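Local coordinates for superoxide dismutase [Cu-Zn] (Bacteroidetes bacterium GWA2_30_7, PDB 7B4O), which probably catalyses the dismutation of superoxide to dioxygen and hydrogen peroxide when loaded with copper and zinc, and here carries zinc in both the copper and the zinc site, at residues Lys5-Ala9 and Val111-Glu115; Val34-Leu40 and Ala101-Asp107; Lys75-Ala79 and Asp130-Pro136; Ser122-Asn128 and Ala140-Cys146. One frame throughout, in Å; residues are numbered along the deposited sequence.

Contact 1: Lys5-Ala9 and Val111-Glu115; sequences KTQKA and VFEGE. With ZN (zinc ion), chain H.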
# COMPACT_ATOMS: atom_id res chain seq x y z
N LYS A 5 0.58 -19.42 0.56
CA LYS A 5 -0.12 -18.52 1.51
C LYS A 5 0.82 -17.38 1.93
O LYS A 5 1.99 -17.64 2.21
CB LYS A 5 -0.64 -19.30 2.72
CG LYS A 5 -1.87 -20.14 2.41
CD LYS A 5 -2.42 -20.94 3.57
CE LYS A 5 -2.71 -20.10 4.80
NZ LYS A 5 -3.60 -20.79 5.75
N THR A 6 0.30 -16.17 1.97
CA THR A 6 1.04 -14.97 2.46
C THR A 6 1.52 -15.23 3.89
O THR A 6 0.67 -15.58 4.75
CB THR A 6 0.17 -13.72 2.37
OG1 THR A 6 -0.24 -13.57 1.01
CG2 THR A 6 0.87 -12.48 2.88
N GLN A 7 2.83 -15.10 4.13
CA GLN A 7 3.49 -15.30 5.45
C GLN A 7 3.97 -13.96 5.99
O GLN A 7 4.34 -13.90 7.18
CB GLN A 7 4.71 -16.21 5.31
CG GLN A 7 4.41 -17.61 4.82
CD GLN A 7 3.45 -18.33 5.72
OE1 GLN A 7 2.35 -18.71 5.31
NE2 GLN A 7 3.84 -18.52 6.98
N LYS A 8 4.02 -12.93 5.15
CA LYS A 8 4.64 -11.64 5.51
C LYS A 8 3.87 -10.51 4.82
O LYS A 8 3.52 -10.64 3.64
CB LYS A 8 6.11 -11.61 5.10
CG LYS A 8 6.86 -10.34 5.44
CD LYS A 8 8.33 -10.44 5.17
CE LYS A 8 9.02 -9.10 5.21
NZ LYS A 8 10.45 -9.20 4.84
N ALA A 9 3.64 -9.43 5.56
CA ALA A 9 3.08 -8.19 5.00
C ALA A 9 4.01 -7.05 5.36
O ALA A 9 4.69 -7.12 6.39
CB ALA A 9 1.68 -7.94 5.50
N VAL A 111 -4.68 -11.36 10.54
CA VAL A 111 -4.41 -12.45 9.56
C VAL A 111 -4.20 -11.84 8.17
O VAL A 111 -4.46 -10.63 8.01
CB VAL A 111 -5.53 -13.50 9.55
CG1 VAL A 111 -5.67 -14.19 10.90
CG2 VAL A 111 -6.86 -12.90 9.13
N PHE A 112 -3.75 -12.65 7.21
CA PHE A 112 -3.41 -12.20 5.83
C PHE A 112 -4.38 -12.77 4.79
O PHE A 112 -4.13 -12.58 3.59
CB PHE A 112 -1.98 -12.61 5.48
CG PHE A 112 -0.92 -12.14 6.45
CD1 PHE A 112 -0.93 -10.85 6.94
CD2 PHE A 112 0.08 -13.00 6.86
CE1 PHE A 112 0.04 -10.43 7.85
CE2 PHE A 112 1.05 -12.57 7.76
CZ PHE A 112 1.03 -11.29 8.25
N GLU A 113 -5.45 -13.45 5.22
CA GLU A 113 -6.43 -14.05 4.27
C GLU A 113 -7.82 -13.97 4.88
O GLU A 113 -7.90 -13.88 6.11
CB GLU A 113 -6.02 -15.48 3.90
CG GLU A 113 -5.91 -16.41 5.08
CD GLU A 113 -5.80 -17.88 4.69
OE1 GLU A 113 -6.40 -18.74 5.38
OE2 GLU A 113 -5.12 -18.16 3.68
N GLY A 114 -8.86 -13.98 4.03
CA GLY A 114 -10.27 -13.97 4.44
C GLY A 114 -10.74 -12.60 4.88
O GLY A 114 -10.05 -11.61 4.58
N GLU A 115 -11.88 -12.56 5.58
CA GLU A 115 -12.64 -11.32 5.94
C GLU A 115 -11.82 -10.41 6.86
O GLU A 115 -11.99 -9.19 6.76
CB GLU A 115 -13.97 -11.69 6.61
CG GLU A 115 -14.94 -12.39 5.68
CD GLU A 115 -16.25 -12.83 6.30
OE1 GLU A 115 -16.55 -12.40 7.44
OE2 GLU A 115 -16.99 -13.60 5.64
ZN ZN H . -16.69 -10.48 8.06
O HOH W 1 -2.64 -12.59 1.27
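Near one end of the beta barrel of this Cu,Zn superoxide dismutase, the ring of Phe-112 lies against Thr-6 and Ala-9, closing the loop that follows strand 101-107 over the lead-in and start of strand 8-15. The side chains of Thr-6 and Phe-112 cross at about a right angle, with Thr-6 CG2 3.9 Å from Phe-112 CB. Further out on the ring, the backbone oxygen of Thr-6 approaches the edge near the ring plane, 3.4 Å from Phe-112 CD2. Ala-9 CB comes in obliquely, 3.8 Å from Phe-112 CE1.

The first torsion of Thr-6 (chi1 -58°) divides its two branches between different tasks: the methyl group, opposite the backbone N, meets Phe-112, while OG1, opposite the carbonyl carbon, reaches a water at 2.6 Å. That water donates to Phe-112 O over 2.8 Å, so a single solvent molecule ties the threonine hydroxyl to the loop backbone.

On the solvent-exposed side, Lys-5 reaches Glu-113 through a salt bridge that is weak as a hydrogen bond, NZ lying 3.5 Å from OE1. The lysine chain bends at its third torsion, and its CE is nearer the carboxylate than NZ is, 3.3 Å from Glu-113 OE2. Farther along the loop, Glu-115 binds a peripheral zinc ion through OE1 at 2.0 Å.

Phe-27, Ile-118 and Ile-119 also touch Phe-112. The arrangement is an aromatic residue of a connecting loop packed on the start of the N-terminal strand, at one end of the Greek-key barrel of the Cu,Zn superoxide dismutase fold.

Contact 2: Val34-Leu40 and Ala101-Asp107; sequences VKVVADL and AHLEYID. With ZN (zinc ion), chain G.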
# COMPACT_ATOMS: atom_id res chain seq x y z
N VAL A 34 0.94 -13.26 14.87
CA VAL A 34 1.63 -12.41 13.87
C VAL A 34 2.55 -11.45 14.62
O VAL A 34 2.07 -10.70 15.48
CB VAL A 34 0.65 -11.68 12.94
CG1 VAL A 34 1.35 -10.60 12.11
CG2 VAL A 34 -0.08 -12.67 12.06
N LYS A 35 3.84 -11.50 14.31
CA LYS A 35 4.84 -10.58 14.88
C LYS A 35 4.75 -9.25 14.14
O LYS A 35 5.00 -9.21 12.91
CB LYS A 35 6.25 -11.17 14.80
CG LYS A 35 7.33 -10.30 15.42
CD LYS A 35 8.70 -10.89 15.23
CE LYS A 35 9.80 -10.08 15.85
NZ LYS A 35 11.10 -10.79 15.77
N VAL A 36 4.42 -8.20 14.87
CA VAL A 36 4.38 -6.80 14.36
C VAL A 36 5.70 -6.15 14.74
O VAL A 36 6.03 -6.17 15.93
CB VAL A 36 3.18 -6.03 14.94
CG1 VAL A 36 3.11 -4.61 14.40
CG2 VAL A 36 1.89 -6.79 14.67
N VAL A 37 6.43 -5.65 13.76
CA VAL A 37 7.70 -4.91 13.99
C VAL A 37 7.59 -3.57 13.27
O VAL A 37 7.45 -3.56 12.04
CB VAL A 37 8.93 -5.68 13.51
CG1 VAL A 37 10.20 -4.86 13.75
CG2 VAL A 37 9.04 -7.03 14.19
N ALA A 38 7.70 -2.48 14.02
CA ALA A 38 7.61 -1.11 13.47
C ALA A 38 8.91 -0.38 13.80
O ALA A 38 9.38 -0.45 14.94
CB ALA A 38 6.43 -0.38 14.02
N ASP A 39 9.45 0.30 12.79
CA ASP A 39 10.64 1.16 12.93
C ASP A 39 10.32 2.47 12.23
O ASP A 39 10.33 2.50 10.99
CB ASP A 39 11.88 0.48 12.38
CG ASP A 39 12.28 -0.69 13.24
OD1 ASP A 39 12.76 -0.44 14.37
OD2 ASP A 39 12.06 -1.82 12.81
N LEU A 40 10.01 3.50 13.02
CA LEU A 40 9.57 4.82 12.49
C LEU A 40 10.54 5.90 12.96
O LEU A 40 11.27 5.71 13.95
CB LEU A 40 8.16 5.15 13.00
CG LEU A 40 7.12 4.03 12.93
CD1 LEU A 40 5.77 4.57 13.38
CD2 LEU A 40 7.01 3.40 11.54
N ALA A 101 11.13 5.54 16.82
CA ALA A 101 10.10 4.70 17.45
C ALA A 101 10.27 3.26 16.97
O ALA A 101 10.27 3.02 15.75
CB ALA A 101 8.73 5.24 17.14
N HIS A 102 10.39 2.35 17.93
CA HIS A 102 10.46 0.90 17.70
C HIS A 102 9.32 0.24 18.46
O HIS A 102 9.12 0.56 19.65
CB HIS A 102 11.84 0.36 18.10
CG HIS A 102 11.97 -1.12 17.98
ND1 HIS A 102 12.10 -1.77 16.76
CD2 HIS A 102 12.00 -2.08 18.92
CE1 HIS A 102 12.21 -3.07 16.98
NE2 HIS A 102 12.16 -3.27 18.29
N LEU A 103 8.63 -0.67 17.81
CA LEU A 103 7.60 -1.51 18.47
C LEU A 103 7.72 -2.93 17.94
O LEU A 103 7.92 -3.10 16.73
CB LEU A 103 6.21 -0.93 18.19
CG LEU A 103 5.03 -1.76 18.71
CD1 LEU A 103 5.07 -1.89 20.22
CD2 LEU A 103 3.72 -1.18 18.24
N GLU A 104 7.65 -3.89 18.85
CA GLU A 104 7.59 -5.33 18.53
C GLU A 104 6.59 -5.97 19.48
O GLU A 104 6.75 -5.82 20.69
CB GLU A 104 8.99 -5.91 18.69
CG GLU A 104 9.18 -7.31 18.21
CD GLU A 104 10.63 -7.72 18.42
OE1 GLU A 104 10.83 -8.92 18.69
OE2 GLU A 104 11.56 -6.84 18.34
N TYR A 105 5.60 -6.67 18.95
CA TYR A 105 4.69 -7.49 19.80
C TYR A 105 4.03 -8.53 18.91
O TYR A 105 4.07 -8.42 17.67
CB TYR A 105 3.69 -6.61 20.55
CG TYR A 105 2.46 -6.26 19.76
CD1 TYR A 105 2.47 -5.25 18.82
CD2 TYR A 105 1.27 -6.96 19.94
CE1 TYR A 105 1.35 -4.94 18.08
CE2 TYR A 105 0.14 -6.66 19.22
CZ TYR A 105 0.17 -5.64 18.28
OH TYR A 105 -0.93 -5.33 17.55
N ILE A 106 3.45 -9.53 19.56
CA ILE A 106 2.73 -10.65 18.90
C ILE A 106 1.23 -10.37 18.99
O ILE A 106 0.69 -10.31 20.12
CB ILE A 106 3.09 -11.99 19.56
CG1 ILE A 106 4.60 -12.25 19.56
CG2 ILE A 106 2.31 -13.11 18.90
CD1 ILE A 106 5.23 -12.22 18.18
N ASP A 107 0.61 -10.21 17.83
CA ASP A 107 -0.85 -9.98 17.71
C ASP A 107 -1.50 -11.32 17.35
O ASP A 107 -1.05 -11.99 16.44
CB ASP A 107 -1.13 -8.89 16.68
CG ASP A 107 -2.56 -8.42 16.75
OD1 ASP A 107 -3.45 -9.17 16.33
OD2 ASP A 107 -2.77 -7.31 17.23
ZN ZN G . 12.52 -5.02 19.19
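With chi1 at 176°, His-102 turns its ring away from its own backbone N and out over the sheet, while Asp-39, at chi1 -69°, keeps its carboxylate beside its backbone N. The two side chains thus run side by side in the same direction. His-102 ND1 donates to Asp-39 OD1 across 2.8 Å with an N-H...O angle of 159°. The acceptor lies close to the imidazole plane, but the donor meets OD1 on its syn side and well out of the carboxylate plane.

This bond fixes the rotation of the ring, whose NE2 binds a surface zinc ion at 2.0 Å. Glu-104 supplies the second ligand on the same face, its OE2 standing 2.2 Å from the metal. The other carboxylate oxygen faces Lys-35: NZ forms a salt bridge to Glu-104 OE1 at 3.5 Å, and the extended lysine chain crosses the glutamate at a slant. The bound metal would be expected to polarise the imidazole and strengthen its ND1 donor.

On the opposite face, Val-36 lies alongside Tyr-105, with its CB 3.8 Å from Tyr-105 CE1. Tyr-105 OH donates to Asp-107 OD2 over 2.7 Å, an oxygen that also forms a salt bridge with Arg-85.

Backbone bonds in both directions join four antiparallel pairs, from Val-34 with Asp-107 to Leu-40 with Ala-101. Strand 33-41 is hydrogen-bonded along its other edge to strand 22-30, and the face carrying Val-36, Ala-38 and Tyr-105 packs inward on Phe-27, Phe-50, Leu-90 and Ile-93 of strands 22-30, 46-53 and 89-95.

Contact 3: Lys75-Ala79 and Asp130-Pro136; sequences KSHGA and DDLKTQP. With ZN (zinc ion), chain F.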
# COMPACT_ATOMS: atom_id res chain seq x y z
N LYS A 75 -16.89 -4.58 16.56
CA LYS A 75 -16.63 -4.56 18.01
C LYS A 75 -16.23 -3.14 18.44
O LYS A 75 -16.17 -2.24 17.58
CB LYS A 75 -15.59 -5.64 18.33
CG LYS A 75 -16.20 -7.04 18.25
CD LYS A 75 -15.27 -8.18 18.58
CE LYS A 75 -14.76 -8.17 20.00
NZ LYS A 75 -15.84 -8.39 20.98
N SER A 76 -16.06 -2.96 19.74
CA SER A 76 -15.69 -1.68 20.38
C SER A 76 -14.18 -1.47 20.25
O SER A 76 -13.46 -2.43 20.08
CB SER A 76 -16.12 -1.65 21.81
OG SER A 76 -17.52 -1.74 21.90
N HIS A 77 -13.75 -0.22 20.38
CA HIS A 77 -12.31 0.15 20.40
C HIS A 77 -11.69 -0.32 21.72
O HIS A 77 -12.32 -0.13 22.78
CB HIS A 77 -12.15 1.65 20.24
CG HIS A 77 -10.72 2.07 20.23
ND1 HIS A 77 -9.87 1.83 19.16
CD2 HIS A 77 -9.96 2.63 21.20
CE1 HIS A 77 -8.67 2.27 19.47
NE2 HIS A 77 -8.70 2.77 20.70
N GLY A 78 -10.47 -0.85 21.67
CA GLY A 78 -9.74 -1.20 22.89
C GLY A 78 -8.25 -1.32 22.66
O GLY A 78 -7.76 -0.79 21.64
N ALA A 79 -7.58 -1.98 23.60
CA ALA A 79 -6.13 -2.24 23.59
C ALA A 79 -5.86 -3.55 22.85
O ALA A 79 -6.73 -4.41 22.79
CB ALA A 79 -5.61 -2.28 25.00
N ASP A 130 -3.29 6.89 21.96
CA ASP A 130 -4.57 6.15 22.00
C ASP A 130 -4.84 5.83 23.47
O ASP A 130 -4.01 5.11 24.06
CB ASP A 130 -4.47 4.91 21.12
CG ASP A 130 -5.69 4.00 21.10
OD1 ASP A 130 -6.60 4.16 21.95
OD2 ASP A 130 -5.72 3.12 20.23
N ASP A 131 -5.94 6.33 24.04
CA ASP A 131 -6.22 6.12 25.49
C ASP A 131 -6.79 4.71 25.73
O ASP A 131 -6.99 4.37 26.90
CB ASP A 131 -7.11 7.22 26.07
CG ASP A 131 -8.54 7.25 25.56
OD1 ASP A 131 -9.01 6.21 25.04
OD2 ASP A 131 -9.18 8.31 25.70
N LEU A 132 -7.02 3.93 24.66
CA LEU A 132 -7.42 2.49 24.71
C LEU A 132 -8.84 2.32 25.26
O LEU A 132 -9.24 1.15 25.47
CB LEU A 132 -6.41 1.71 25.55
CG LEU A 132 -4.93 1.91 25.21
CD1 LEU A 132 -4.04 1.11 26.14
CD2 LEU A 132 -4.66 1.56 23.77
N LYS A 133 -9.60 3.39 25.44
CA LYS A 133 -10.90 3.34 26.16
C LYS A 133 -11.97 4.17 25.47
O LYS A 133 -13.12 3.69 25.42
CB LYS A 133 -10.74 3.80 27.62
CG LYS A 133 -9.84 2.91 28.47
CD LYS A 133 -10.35 1.51 28.66
CE LYS A 133 -9.51 0.68 29.60
NZ LYS A 133 -9.98 -0.72 29.65
N THR A 134 -11.66 5.39 25.04
CA THR A 134 -12.66 6.32 24.45
C THR A 134 -13.16 5.72 23.13
O THR A 134 -12.31 5.32 22.30
CB THR A 134 -12.10 7.74 24.27
OG1 THR A 134 -11.65 8.21 25.54
CG2 THR A 134 -13.15 8.68 23.72
N GLN A 135 -14.48 5.67 22.96
CA GLN A 135 -15.11 5.14 21.73
C GLN A 135 -15.33 6.29 20.77
O GLN A 135 -15.63 7.40 21.20
CB GLN A 135 -16.43 4.43 22.08
CG GLN A 135 -16.25 3.29 23.06
CD GLN A 135 -15.31 2.24 22.52
OE1 GLN A 135 -15.47 1.76 21.41
NE2 GLN A 135 -14.32 1.88 23.32
N PRO A 136 -15.22 6.06 19.44
CA PRO A 136 -14.79 4.79 18.86
C PRO A 136 -13.32 4.67 18.42
O PRO A 136 -12.97 3.67 17.81
CB PRO A 136 -15.68 4.73 17.61
CG PRO A 136 -15.72 6.17 17.14
CD PRO A 136 -15.67 7.00 18.41
ZN ZN F . -10.10 0.97 17.30
O HOH W 2 -5.50 0.37 20.23
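His-77 and Asp-130 join two loops of the Cu,Zn superoxide dismutase fold in a second-shell contact at the zinc site: the metal-binding loop between strands 46-53 and 89-95, and the loop after strand 122-126. His-77 ND1 binds zinc at 2.1 Å, with His-69, His-86 and Asp-89 completing the site. From the other end of the ring, His-77 NE2 donates to Asp-130 OD1 at 2.8 Å, almost straight at 171°. The carboxylate sits at the ring's edge, met on its syn side, with the two planes only 25° apart. The same OD1 takes Leu-132 N from above the carboxylate plane, forming an Asx turn. OD2 accepts from His-51, a ligand of the other metal site, so Asp-130 links the two sites, as the bridging aspartate does in relatives. A water donates both to Asp-130 OD2 and to Gly-78 O.

Gln-135 grips the backbone of His-77 with both ends of its amide. A bend at chi2 (-59°) curls the chain back, allowing OE1 to accept from His-77 N on a lone pair at 2.8 Å and NE2 to donate to His-77 O at 2.9 Å. The zinc ligand is therefore held through both its ring and its main chain. Beyond it, the methyl of Ala-79 rests against the leucine side chain, with CB 3.9 Å from Leu-132 CD1.

Contact 4: Ser122-Asn128 and Ala140-Cys146; sequences SMIVHKN and AGARVAC. With ZN (zinc ion), chain E.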
# COMPACT_ATOMS: atom_id res chain seq x y z
N SER A 122 -4.87 0.13 5.60
CA SER A 122 -3.87 1.17 5.88
C SER A 122 -3.35 1.05 7.30
O SER A 122 -4.07 0.65 8.20
CB SER A 122 -4.42 2.54 5.63
OG SER A 122 -5.65 2.71 6.33
N MET A 123 -2.11 1.49 7.50
CA MET A 123 -1.59 1.86 8.82
C MET A 123 -1.74 3.37 8.95
O MET A 123 -1.39 4.10 7.99
CB MET A 123 -0.13 1.45 9.00
CG MET A 123 0.09 -0.05 9.17
SD MET A 123 -0.74 -0.70 10.64
CE MET A 123 -0.13 0.41 11.91
N ILE A 124 -2.25 3.82 10.09
CA ILE A 124 -2.30 5.25 10.47
C ILE A 124 -1.55 5.39 11.78
O ILE A 124 -1.80 4.64 12.71
CB ILE A 124 -3.75 5.75 10.58
CG1 ILE A 124 -4.46 5.78 9.22
CG2 ILE A 124 -3.78 7.12 11.23
CD1 ILE A 124 -3.90 6.83 8.25
N VAL A 125 -0.63 6.36 11.82
CA VAL A 125 0.01 6.79 13.08
C VAL A 125 -0.62 8.13 13.45
O VAL A 125 -0.82 8.97 12.58
CB VAL A 125 1.54 6.86 12.95
CG1 VAL A 125 2.18 7.26 14.27
CG2 VAL A 125 2.10 5.54 12.44
N HIS A 126 -0.96 8.28 14.72
CA HIS A 126 -1.68 9.46 15.24
C HIS A 126 -0.74 10.42 15.97
O HIS A 126 0.34 10.02 16.42
CB HIS A 126 -2.83 9.02 16.14
CG HIS A 126 -3.97 8.41 15.40
ND1 HIS A 126 -4.97 9.17 14.84
CD2 HIS A 126 -4.30 7.11 15.14
CE1 HIS A 126 -5.86 8.37 14.26
NE2 HIS A 126 -5.48 7.10 14.43
N LYS A 127 -1.18 11.66 16.07
CA LYS A 127 -0.43 12.74 16.75
C LYS A 127 -0.35 12.45 18.25
O LYS A 127 0.71 12.67 18.84
CB LYS A 127 -1.11 14.09 16.49
CG LYS A 127 -0.41 15.27 17.14
CD LYS A 127 -1.06 16.59 16.88
CE LYS A 127 -0.49 17.70 17.75
NZ LYS A 127 0.97 17.58 17.94
N ASN A 128 -1.44 11.97 18.84
CA ASN A 128 -1.54 11.78 20.31
C ASN A 128 -1.68 10.29 20.64
O ASN A 128 -1.81 9.45 19.74
CB ASN A 128 -2.69 12.60 20.88
CG ASN A 128 -2.51 14.08 20.58
OD1 ASN A 128 -1.39 14.61 20.65
ND2 ASN A 128 -3.59 14.73 20.20
N ALA A 140 -7.04 9.67 19.71
CA ALA A 140 -5.61 9.79 19.37
C ALA A 140 -5.36 11.01 18.48
O ALA A 140 -4.19 11.27 18.14
CB ALA A 140 -5.12 8.51 18.71
N GLY A 141 -6.40 11.74 18.10
CA GLY A 141 -6.24 13.01 17.37
C GLY A 141 -5.79 12.80 15.94
O GLY A 141 -6.14 11.77 15.32
N ALA A 142 -5.04 13.77 15.42
CA ALA A 142 -4.76 13.90 13.98
C ALA A 142 -3.93 12.71 13.48
O ALA A 142 -3.28 11.99 14.28
CB ALA A 142 -4.07 15.20 13.70
N ARG A 143 -3.95 12.53 12.17
CA ARG A 143 -3.20 11.45 11.48
C ARG A 143 -1.90 12.06 10.97
O ARG A 143 -1.97 13.02 10.18
CB ARG A 143 -4.07 10.91 10.35
CG ARG A 143 -5.43 10.44 10.83
CD ARG A 143 -6.37 10.00 9.72
NE ARG A 143 -7.63 9.64 10.34
CZ ARG A 143 -8.51 8.78 9.84
NH1 ARG A 143 -8.33 8.20 8.68
NH2 ARG A 143 -9.61 8.53 10.54
N VAL A 144 -0.77 11.54 11.43
CA VAL A 144 0.56 12.11 11.09
C VAL A 144 1.21 11.30 9.98
O VAL A 144 2.17 11.80 9.37
CB VAL A 144 1.48 12.23 12.32
CG1 VAL A 144 0.84 13.09 13.39
CG2 VAL A 144 1.93 10.91 12.90
N ALA A 145 0.75 10.07 9.72
CA ALA A 145 1.37 9.22 8.68
C ALA A 145 0.38 8.16 8.24
O ALA A 145 -0.51 7.79 9.03
CB ALA A 145 2.66 8.63 9.17
N CYS A 146 0.52 7.70 7.00
CA CYS A 146 -0.40 6.74 6.36
C CYS A 146 0.45 5.82 5.49
O CYS A 146 1.36 6.31 4.79
CB CYS A 146 -1.46 7.46 5.54
SG CYS A 146 -2.77 6.41 4.87
ZN ZN E . -6.57 5.50 14.17
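Val-144 and Ala-145 both face Val-125 in a classic beta bulge, where antiparallel strands 122-126 and 143-151 meet in the barrel. Val-125 O accepts from Val-144 N at 2.8 Å and only weakly from Ala-145 N. With the extra residue in the second strand, Val-144 lies against the backbone just past strand 122-126: Val-144 CG2 touches Val-125 O, and Val-144 CG1 fits beside Lys-127 CA at 3.6 Å.

On the face bearing the metal ligand, the imidazole of His-126 is held between two aliphatic bumps. Ala-140 CB presses on one face in a CH-pi contact, 3.9 Å from the ring centroid, while Ile-124 CG2 lies over the opposite face, offset toward the rim. The branches of Ile-124 part: the side chains of Ile-124 and Arg-143 cross at a slant, with Ile-124 CG2 3.7 Å from Arg-143 CG, and Ile-124 CD1 butts against Cys-146 SG at 3.6 Å. That sulfur is disulfide-bonded to Cys-58. The guanidinium of Arg-143 bonds to the carbonyls of Gly-63 and Gly-67, consistent with the active-site arginine of this family.

NE2 of His-126 binds zinc together with His-51 and His-53, in the site that holds copper in the family. The ring's rotation is set at its other nitrogen: His-126 ND1 donates to Gly-141 O at 2.9 Å, from above the carbonyl plane, and more weakly to Ala-142 O at 3.3 Å.

In the fold
From the N terminus, segment 5-9 waits until 111-115 for its partner, so contact 1 closes a long loop, with contact 2, joining 34-40 to 101-107, nested inside it. Segment 75-79 also lies within both loops but pairs only with 130-136, so contact 3 crosses contacts 1 and 2. Contact 4 opens at 122-128, after both have closed, and its short loop to 140-146 encloses 130-136, crossing contact 3 too. Contacts 1, 2 and 4 reach the same barrel sheet: Phe-112 touches Val-34, and Leu-40 touches Val-125. Contact 3 ties the zinc-binding loop to the loop after strand 122-126, touching contact 4 where Asp-130 meets Ala-140.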